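Local atomic coordinates of F5/8 type C domain protein (PDB entry 7JRM), a protein that probably helps the O-glycopeptidase ZmpB recognise mucin glycans through a family 51 carbohydrate-binding module. Residues V164-Y169 / A216-A221; G142-D147 / F223-E228; R113-D118 / I152-A157. All blocks are in the same frame, centred on the assembly; numbering follows the deposited sequence.

Contact 1. Residues V164-Y169 / A216-A221; sequences VKFKVY and ADWADA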
# COMPACT_ATOMS: atom_id res chain seq x y z
N VAL A 164 14.09 11.48 -45.18
CA VAL A 164 12.63 11.38 -45.19
C VAL A 164 12.05 12.50 -44.34
O VAL A 164 12.77 13.27 -43.70
CB VAL A 164 12.13 10.01 -44.67
CG1 VAL A 164 12.57 8.89 -45.60
CG2 VAL A 164 12.63 9.77 -43.26
N LYS A 165 10.72 12.59 -44.36
CA LYS A 165 9.98 13.47 -43.46
C LYS A 165 8.74 12.72 -42.99
O LYS A 165 7.99 12.20 -43.82
CB LYS A 165 9.59 14.78 -44.13
CG LYS A 165 8.91 15.77 -43.20
CD LYS A 165 8.24 16.91 -43.96
CE LYS A 165 9.17 17.49 -45.02
NZ LYS A 165 8.44 17.79 -46.28
N PHE A 166 8.54 12.67 -41.68
CA PHE A 166 7.40 11.97 -41.11
C PHE A 166 6.25 12.95 -40.89
O PHE A 166 6.45 14.06 -40.40
CB PHE A 166 7.77 11.30 -39.79
CG PHE A 166 8.82 10.24 -39.93
CD1 PHE A 166 10.16 10.57 -39.93
CD2 PHE A 166 8.46 8.91 -40.05
CE1 PHE A 166 11.13 9.59 -40.06
CE2 PHE A 166 9.42 7.93 -40.17
CZ PHE A 166 10.76 8.27 -40.18
N LYS A 167 5.05 12.52 -41.27
CA LYS A 167 3.85 13.32 -41.09
C LYS A 167 2.74 12.44 -40.54
O LYS A 167 2.64 11.26 -40.87
CB LYS A 167 3.40 13.96 -42.42
CG LYS A 167 4.46 14.81 -43.10
CD LYS A 167 3.96 15.39 -44.41
CE LYS A 167 5.11 15.67 -45.36
NZ LYS A 167 4.63 16.10 -46.70
N VAL A 168 1.90 13.03 -39.69
CA VAL A 168 0.79 12.33 -39.06
C VAL A 168 -0.49 13.09 -39.36
O VAL A 168 -0.62 14.26 -39.00
CB VAL A 168 0.99 12.18 -37.54
CG1 VAL A 168 -0.28 11.66 -36.89
CG2 VAL A 168 2.17 11.26 -37.25
N TYR A 169 -1.43 12.42 -40.03
CA TYR A 169 -2.72 12.99 -40.36
C TYR A 169 -3.80 12.35 -39.49
O TYR A 169 -3.80 11.13 -39.29
CB TYR A 169 -3.05 12.78 -41.84
CG TYR A 169 -2.15 13.54 -42.79
CD1 TYR A 169 -2.55 14.75 -43.34
CD2 TYR A 169 -0.89 13.06 -43.12
CE1 TYR A 169 -1.72 15.45 -44.20
CE2 TYR A 169 -0.06 13.75 -43.98
CZ TYR A 169 -0.48 14.95 -44.52
OH TYR A 169 0.34 15.64 -45.38
N ALA A 216 12.58 3.88 -43.24
CA ALA A 216 12.02 4.67 -42.15
C ALA A 216 11.27 3.77 -41.18
O ALA A 216 10.62 2.80 -41.59
CB ALA A 216 11.08 5.75 -42.68
N ASP A 217 11.35 4.10 -39.89
CA ASP A 217 10.71 3.33 -38.84
C ASP A 217 9.74 4.20 -38.05
O ASP A 217 10.07 5.34 -37.69
CB ASP A 217 11.73 2.73 -37.87
CG ASP A 217 12.71 1.80 -38.54
OD1 ASP A 217 12.32 1.13 -39.52
OD2 ASP A 217 13.86 1.74 -38.08
N TRP A 218 8.56 3.66 -37.78
CA TRP A 218 7.67 4.18 -36.75
C TRP A 218 7.93 3.34 -35.50
O TRP A 218 7.24 2.38 -35.20
CB TRP A 218 6.21 4.13 -37.18
CG TRP A 218 5.92 4.88 -38.45
CD1 TRP A 218 5.97 4.40 -39.72
CD2 TRP A 218 5.52 6.25 -38.56
NE1 TRP A 218 5.64 5.38 -40.62
CE2 TRP A 218 5.36 6.53 -39.93
CE3 TRP A 218 5.29 7.27 -37.63
CZ2 TRP A 218 4.98 7.79 -40.39
CZ3 TRP A 218 4.91 8.52 -38.09
CH2 TRP A 218 4.76 8.77 -39.46
N ALA A 219 8.98 3.72 -34.77
CA ALA A 219 9.47 2.92 -33.66
C ALA A 219 8.60 3.11 -32.42
O ALA A 219 8.31 4.25 -32.02
CB ALA A 219 10.92 3.27 -33.34
N ASP A 220 8.19 2.00 -31.81
CA ASP A 220 7.36 2.00 -30.61
C ASP A 220 6.04 2.75 -30.82
O ASP A 220 5.46 3.29 -29.88
CB ASP A 220 8.11 2.59 -29.41
CG ASP A 220 7.80 1.87 -28.11
OD1 ASP A 220 8.12 0.67 -28.00
OD2 ASP A 220 7.23 2.51 -27.20
N ALA A 221 5.57 2.79 -32.07
CA ALA A 221 4.33 3.47 -32.39
C ALA A 221 3.16 2.79 -31.69
O ALA A 221 2.93 1.59 -31.86
CB ALA A 221 4.11 3.49 -33.90
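Phe166 turns its ring edge onto the face of Trp218, an edge-to-face pair buried between the two sheets of the beta-sandwich of this NPCBM/NEW2 module. Strand 163-170 belongs to one sheet and strand 215-224 to the other. The local axes pass 9.1 Å apart at 35°, a separation too wide for strand pairing, as expected of facing sheets that meet through side chains, and no hydrogen bond joins the segments. The ring centroids, counting the six-membered ring of Trp218, lie 5.1 Å apart with the planes at 87°. In both residues CG stands beside the backbone N and opposite the carbonyl carbon (chi1 -63° for Phe166), and the two side chains reach in from opposing strands and slide past each other. CD2 is the leading atom of Phe166, 3.7 Å from Trp218 CZ2 and off-centre over the indole. At the far end of the phenyl ring, CZ lies 3.6 Å from Ala216 CB. Val150 of strand 145-152 touches both rings, while Leu202 and Val204 also pack on Trp218. Lys167, whose side chain starts away from the other strand, has its amine in a salt bridge with Asp205. Val164 extends the apolar layer toward the bound calcium ion, about 5 Å from its side chain. At the indole rim, CZ3 meets Val168 CG2 at 4.0 Å, and CH2 has the backbone Lys167 O near the ring plane at 3.6 Å.

Contact 2. Residues G142-D147 / F223-E228; sequences GYDIFD and FRNLAE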
# COMPACT_ATOMS: atom_id res chain seq x y z
N GLY A 142 -11.81 5.45 -30.54
CA GLY A 142 -11.71 5.12 -29.13
C GLY A 142 -10.36 5.40 -28.50
O GLY A 142 -10.22 5.20 -27.29
N TYR A 143 -9.38 5.86 -29.27
CA TYR A 143 -8.05 6.14 -28.76
C TYR A 143 -7.88 7.64 -28.52
O TYR A 143 -8.54 8.47 -29.14
CB TYR A 143 -6.98 5.63 -29.72
CG TYR A 143 -6.98 4.12 -29.87
CD1 TYR A 143 -6.70 3.30 -28.78
CD2 TYR A 143 -7.25 3.52 -31.09
CE1 TYR A 143 -6.70 1.92 -28.91
CE2 TYR A 143 -7.25 2.14 -31.22
CZ TYR A 143 -6.97 1.35 -30.13
OH TYR A 143 -6.97 -0.02 -30.26
N ASP A 144 -6.97 7.97 -27.60
CA ASP A 144 -6.76 9.34 -27.16
C ASP A 144 -5.46 9.95 -27.67
O ASP A 144 -5.46 11.08 -28.17
CB ASP A 144 -6.79 9.41 -25.63
CG ASP A 144 -8.11 8.94 -25.04
OD1 ASP A 144 -9.16 9.45 -25.47
OD2 ASP A 144 -8.08 8.06 -24.15
N ILE A 145 -4.35 9.22 -27.56
CA ILE A 145 -3.03 9.76 -27.85
C ILE A 145 -2.29 8.78 -28.75
O ILE A 145 -2.34 7.56 -28.54
CB ILE A 145 -2.23 10.02 -26.56
CG1 ILE A 145 -2.78 11.25 -25.83
CG2 ILE A 145 -0.74 10.19 -26.84
CD1 ILE A 145 -2.57 12.55 -26.59
N PHE A 146 -1.60 9.31 -29.76
CA PHE A 146 -0.69 8.54 -30.59
C PHE A 146 0.74 8.96 -30.27
O PHE A 146 1.07 10.15 -30.33
CB PHE A 146 -0.97 8.72 -32.08
CG PHE A 146 0.07 8.13 -32.97
CD1 PHE A 146 0.24 6.75 -33.04
CD2 PHE A 146 0.91 8.93 -33.73
CE1 PHE A 146 1.21 6.19 -33.86
CE2 PHE A 146 1.87 8.38 -34.55
CZ PHE A 146 2.03 7.01 -34.61
N ASP A 147 1.59 7.98 -29.95
CA ASP A 147 2.96 8.23 -29.54
C ASP A 147 3.89 7.33 -30.34
O ASP A 147 3.61 6.14 -30.53
CB ASP A 147 3.13 7.97 -28.04
CG ASP A 147 4.45 8.47 -27.50
OD1 ASP A 147 5.19 9.15 -28.25
OD2 ASP A 147 4.75 8.20 -26.31
N PHE A 223 -0.90 3.53 -29.52
CA PHE A 223 -1.96 4.37 -28.98
C PHE A 223 -1.85 4.40 -27.46
O PHE A 223 -1.38 3.45 -26.83
CB PHE A 223 -3.33 3.84 -29.39
CG PHE A 223 -3.67 4.08 -30.83
CD1 PHE A 223 -3.79 5.37 -31.32
CD2 PHE A 223 -3.88 3.02 -31.69
CE1 PHE A 223 -4.12 5.60 -32.65
CE2 PHE A 223 -4.21 3.24 -33.02
CZ PHE A 223 -4.32 4.53 -33.50
N ARG A 224 -2.29 5.51 -26.87
CA ARG A 224 -2.30 5.67 -25.42
C ARG A 224 -3.63 6.26 -25.00
O ARG A 224 -4.06 7.28 -25.55
CB ARG A 224 -1.14 6.56 -24.95
CG ARG A 224 0.24 6.07 -25.37
CD ARG A 224 1.31 7.08 -25.03
NE ARG A 224 1.50 7.22 -23.58
CZ ARG A 224 2.68 7.12 -22.97
NH1 ARG A 224 2.76 7.26 -21.66
NH2 ARG A 224 3.77 6.88 -23.68
N ASN A 225 -4.28 5.63 -24.03
CA ASN A 225 -5.60 6.03 -23.58
C ASN A 225 -5.54 6.58 -22.16
O ASN A 225 -4.73 6.15 -21.34
CB ASN A 225 -6.58 4.86 -23.63
CG ASN A 225 -7.19 4.67 -25.01
OD1 ASN A 225 -6.73 5.26 -25.98
ND2 ASN A 225 -8.22 3.84 -25.09
N LEU A 226 -6.42 7.54 -21.88
CA LEU A 226 -6.56 8.05 -20.52
C LEU A 226 -7.05 6.94 -19.60
O LEU A 226 -7.75 6.01 -20.02
CB LEU A 226 -7.53 9.23 -20.49
CG LEU A 226 -7.23 10.38 -21.45
CD1 LEU A 226 -8.24 11.51 -21.27
CD2 LEU A 226 -5.81 10.89 -21.24
N ALA A 227 -6.66 7.03 -18.33
CA ALA A 227 -6.99 5.99 -17.37
C ALA A 227 -8.50 5.88 -17.18
O ALA A 227 -9.22 6.88 -17.20
CB ALA A 227 -6.31 6.27 -16.03
N GLU A 228 -8.97 4.64 -17.02
CA GLU A 228 -10.37 4.37 -16.73
C GLU A 228 -10.67 4.43 -15.24
O GLU A 228 -11.75 4.00 -14.82
CB GLU A 228 -10.77 3.00 -17.30
CG GLU A 228 -10.96 2.99 -18.80
CD GLU A 228 -11.37 1.64 -19.33
OE1 GLU A 228 -10.61 0.67 -19.14
OE2 GLU A 228 -12.46 1.54 -19.94
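The rings of Tyr143 and Phe223 form an offset stack, with centroids 4.0 Å apart and planes 1° from parallel. The offset puts Tyr143 CD2 over the middle of the Phe223 ring and Phe223 CD2 toward the rim of the tyrosine. Phe223 CB adds a CH-pi contact over the tyrosine face. At the edges, Asn225 OD1 lies in the Tyr143 plane, 3.4 Å from CD1, and Ile145 O near the Phe223 plane. Next to the stack, strands 145-152 and 215-224 pair antiparallel in one sheet of the sandwich. Ile145 and Arg224 are a hydrogen-bonded pair, with Ile145 N to Arg224 O at 2.8 Å and Arg224 N to Ile145 O at 2.6 Å, and Phe146 and Phe223 the non-hydrogen-bonded pair. Next to these pairs side chains take over from the ladder: Asp144 N donates to Asn225 OD1 at 3.2 Å, from above the plane of the amide carbonyl, and Leu226 N reaches Asp144 OD2 on its anti side at 2.9 Å, nearly straight at 162°. Arg224 and Asp147 run side by side, and a bend at chi3 (68°) brings Arg224 NH2 to 3.1 Å from Asp147 OD2, a salt bridge whose hydrogen bond is weak. Asp147 OD2 also bridges to Arg189. Two arginines on one buried carboxylate would probably keep Asp147 ionised, and the bond from Arg224 NE to Thr80, with the contact to Asp147, would restrain guanidinium rotation.

Contact 3. Residues R113-D118 / I152-A157; sequences RLLNED and IDRHVA
Arg113 NH2 gives hydrogen bonds to two waters, and each leads across to 152-157. The first, 2.9 Å from Arg113 NH2, donates to Asp153 OD2 at 2.6 Å; the second, 2.8 Å from Arg113 NH2, is also bonded to His155 ND1. Although Arg113 and Asp153 carry opposite charges, OD2 stands well out of the guanidinium plane, so the guanidinium and carboxylate are linked through water and not by a direct salt bridge. The same OD2 accepts from His155 N at 3.1 Å, approached from above the carboxylate plane, which closes an Asx turn at the start of the 3-10 segment 154-155. With CG swung opposite its own backbone N (chi1 -173°), Asp153 can also offer OD1 to Arg113 N, a straight (166°) but long and weak bond of 3.3 Å. Arg154 N donates to Arg113 O at 3.0 Å, tilted from the carbonyl plane, and Asp153 CA-H approaches that oxygen too. These bonds join strand 112-115 of the hairpin with 121-124 to the loop that leaves strand 145-152 of the sandwich. The two arginines cross at about a right angle, their guanidinium planes 84° apart. Arg154 CB lies over one face of the Arg113 guanidinium, 3.7 Å from NH1. Bends at chi2 and chi3 then fold Arg154 along the hairpin strand, where Leu115 CD1 lies over one face of its guanidinium and Leu115 CB is 3.7 Å from NH2. Leu114 CD2 packs against Ile152 O, and a third water accepts from Leu115 N and donates weakly to Ile152 O.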
# COMPACT_ATOMS: atom_id res chain seq x y z
N ARG A 113 15.95 -0.17 -35.70
CA ARG A 113 17.09 0.48 -35.06
C ARG A 113 17.14 1.94 -35.49
O ARG A 113 17.13 2.24 -36.68
CB ARG A 113 18.40 -0.23 -35.43
CG ARG A 113 18.53 -1.62 -34.82
CD ARG A 113 19.72 -2.37 -35.39
NE ARG A 113 19.67 -2.50 -36.84
CZ ARG A 113 20.69 -2.23 -37.65
NH1 ARG A 113 21.85 -1.83 -37.15
NH2 ARG A 113 20.55 -2.38 -38.96
N LEU A 114 17.21 2.83 -34.50
CA LEU A 114 17.30 4.27 -34.74
C LEU A 114 18.51 4.82 -33.99
O LEU A 114 19.16 4.12 -33.21
CB LEU A 114 16.03 4.99 -34.30
CG LEU A 114 14.75 4.63 -35.06
CD1 LEU A 114 13.58 5.47 -34.57
CD2 LEU A 114 14.95 4.80 -36.56
N LEU A 115 18.81 6.09 -34.24
CA LEU A 115 19.95 6.76 -33.64
C LEU A 115 19.51 7.61 -32.46
O LEU A 115 18.50 8.32 -32.53
CB LEU A 115 20.67 7.63 -34.67
CG LEU A 115 21.97 8.30 -34.23
CD1 LEU A 115 23.09 7.28 -34.12
CD2 LEU A 115 22.35 9.42 -35.18
N ASN A 116 20.27 7.54 -31.37
CA ASN A 116 20.00 8.32 -30.18
C ASN A 116 20.75 9.65 -30.22
O ASN A 116 21.57 9.91 -31.11
CB ASN A 116 20.39 7.54 -28.92
CG ASN A 116 19.42 6.41 -28.61
OD1 ASN A 116 18.21 6.56 -28.78
ND2 ASN A 116 19.95 5.28 -28.16
N GLU A 117 20.46 10.51 -29.24
CA GLU A 117 21.11 11.81 -29.18
C GLU A 117 22.61 11.69 -28.92
O GLU A 117 23.39 12.51 -29.41
CB GLU A 117 20.45 12.68 -28.11
CG GLU A 117 20.59 14.18 -28.36
CD GLU A 117 19.86 14.64 -29.60
OE1 GLU A 117 18.72 14.17 -29.82
OE2 GLU A 117 20.41 15.47 -30.34
N ASP A 118 23.02 10.68 -28.15
CA ASP A 118 24.43 10.46 -27.85
C ASP A 118 25.12 9.58 -28.88
O ASP A 118 26.16 8.98 -28.57
CB ASP A 118 24.58 9.87 -26.45
CG ASP A 118 23.85 8.55 -26.29
OD1 ASP A 118 23.13 8.14 -27.23
OD2 ASP A 118 23.98 7.93 -25.21
N ILE A 152 15.50 7.46 -39.47
CA ILE A 152 16.04 6.62 -40.53
C ILE A 152 16.57 5.33 -39.92
O ILE A 152 17.33 5.36 -38.94
CB ILE A 152 17.14 7.36 -41.31
CG1 ILE A 152 16.56 8.57 -42.04
CG2 ILE A 152 17.84 6.42 -42.28
CD1 ILE A 152 15.90 8.23 -43.36
N ASP A 153 16.16 4.19 -40.48
CA ASP A 153 16.63 2.91 -39.97
C ASP A 153 18.14 2.79 -40.14
O ASP A 153 18.71 3.26 -41.13
CB ASP A 153 15.92 1.76 -40.70
CG ASP A 153 16.24 0.40 -40.10
OD1 ASP A 153 15.78 0.11 -38.98
OD2 ASP A 153 16.96 -0.37 -40.76
N ARG A 154 18.78 2.14 -39.17
CA ARG A 154 20.24 2.07 -39.14
C ARG A 154 20.82 1.14 -40.19
O ARG A 154 22.04 1.13 -40.37
CB ARG A 154 20.71 1.64 -37.75
CG ARG A 154 20.49 2.69 -36.66
CD ARG A 154 20.87 4.08 -37.14
NE ARG A 154 22.31 4.22 -37.33
CZ ARG A 154 22.91 5.36 -37.65
NH1 ARG A 154 24.23 5.40 -37.80
NH2 ARG A 154 22.19 6.47 -37.82
N HIS A 155 19.99 0.36 -40.88
CA HIS A 155 20.50 -0.55 -41.91
C HIS A 155 21.10 0.20 -43.09
O HIS A 155 21.93 -0.36 -43.81
CB HIS A 155 19.38 -1.48 -42.39
CG HIS A 155 19.77 -2.36 -43.53
ND1 HIS A 155 20.44 -3.56 -43.36
CD2 HIS A 155 19.59 -2.22 -44.87
CE1 HIS A 155 20.65 -4.11 -44.54
NE2 HIS A 155 20.15 -3.32 -45.47
N VAL A 156 20.71 1.46 -43.30
CA VAL A 156 21.21 2.24 -44.42
C VAL A 156 22.17 3.31 -43.92
O VAL A 156 22.27 4.40 -44.51
CB VAL A 156 20.06 2.87 -45.23
CG1 VAL A 156 19.26 1.78 -45.93
CG2 VAL A 156 19.16 3.69 -44.32
N ALA A 157 22.89 3.02 -42.83
CA ALA A 157 23.82 3.97 -42.26
C ALA A 157 25.00 4.29 -43.17
O ALA A 157 25.72 5.25 -42.91
CB ALA A 157 24.35 3.45 -40.92
O HOH W 1 17.70 -2.44 -39.32
O HOH W 2 22.40 -3.34 -40.81
O HOH W 3 17.40 7.44 -36.23

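Contact 1 is the buried interior, joining facing sheets by apolar and aromatic packing, with no hydrogen bond across; contact 2 mixes an aromatic stack with hydrogen bonds and a salt bridge; contact 3 is mainly polar, and both are partly buried. Contacts 1 and 2 share strand 215-224: near its start it packs across the sandwich, and at its end it pairs within its own sheet. Phe146 joins them, touching Val168 and Ala221. Contact 3 uses loop and hairpin, with waters where contact 2 has a strand ladder. It meets contact 1 where Asp217 OD2 lies 2.7 Å from Asp153 OD1, so close that one carboxylate may be protonated. Contacts 2 and 3 do not touch, their nearest atoms being about 11 Å apart.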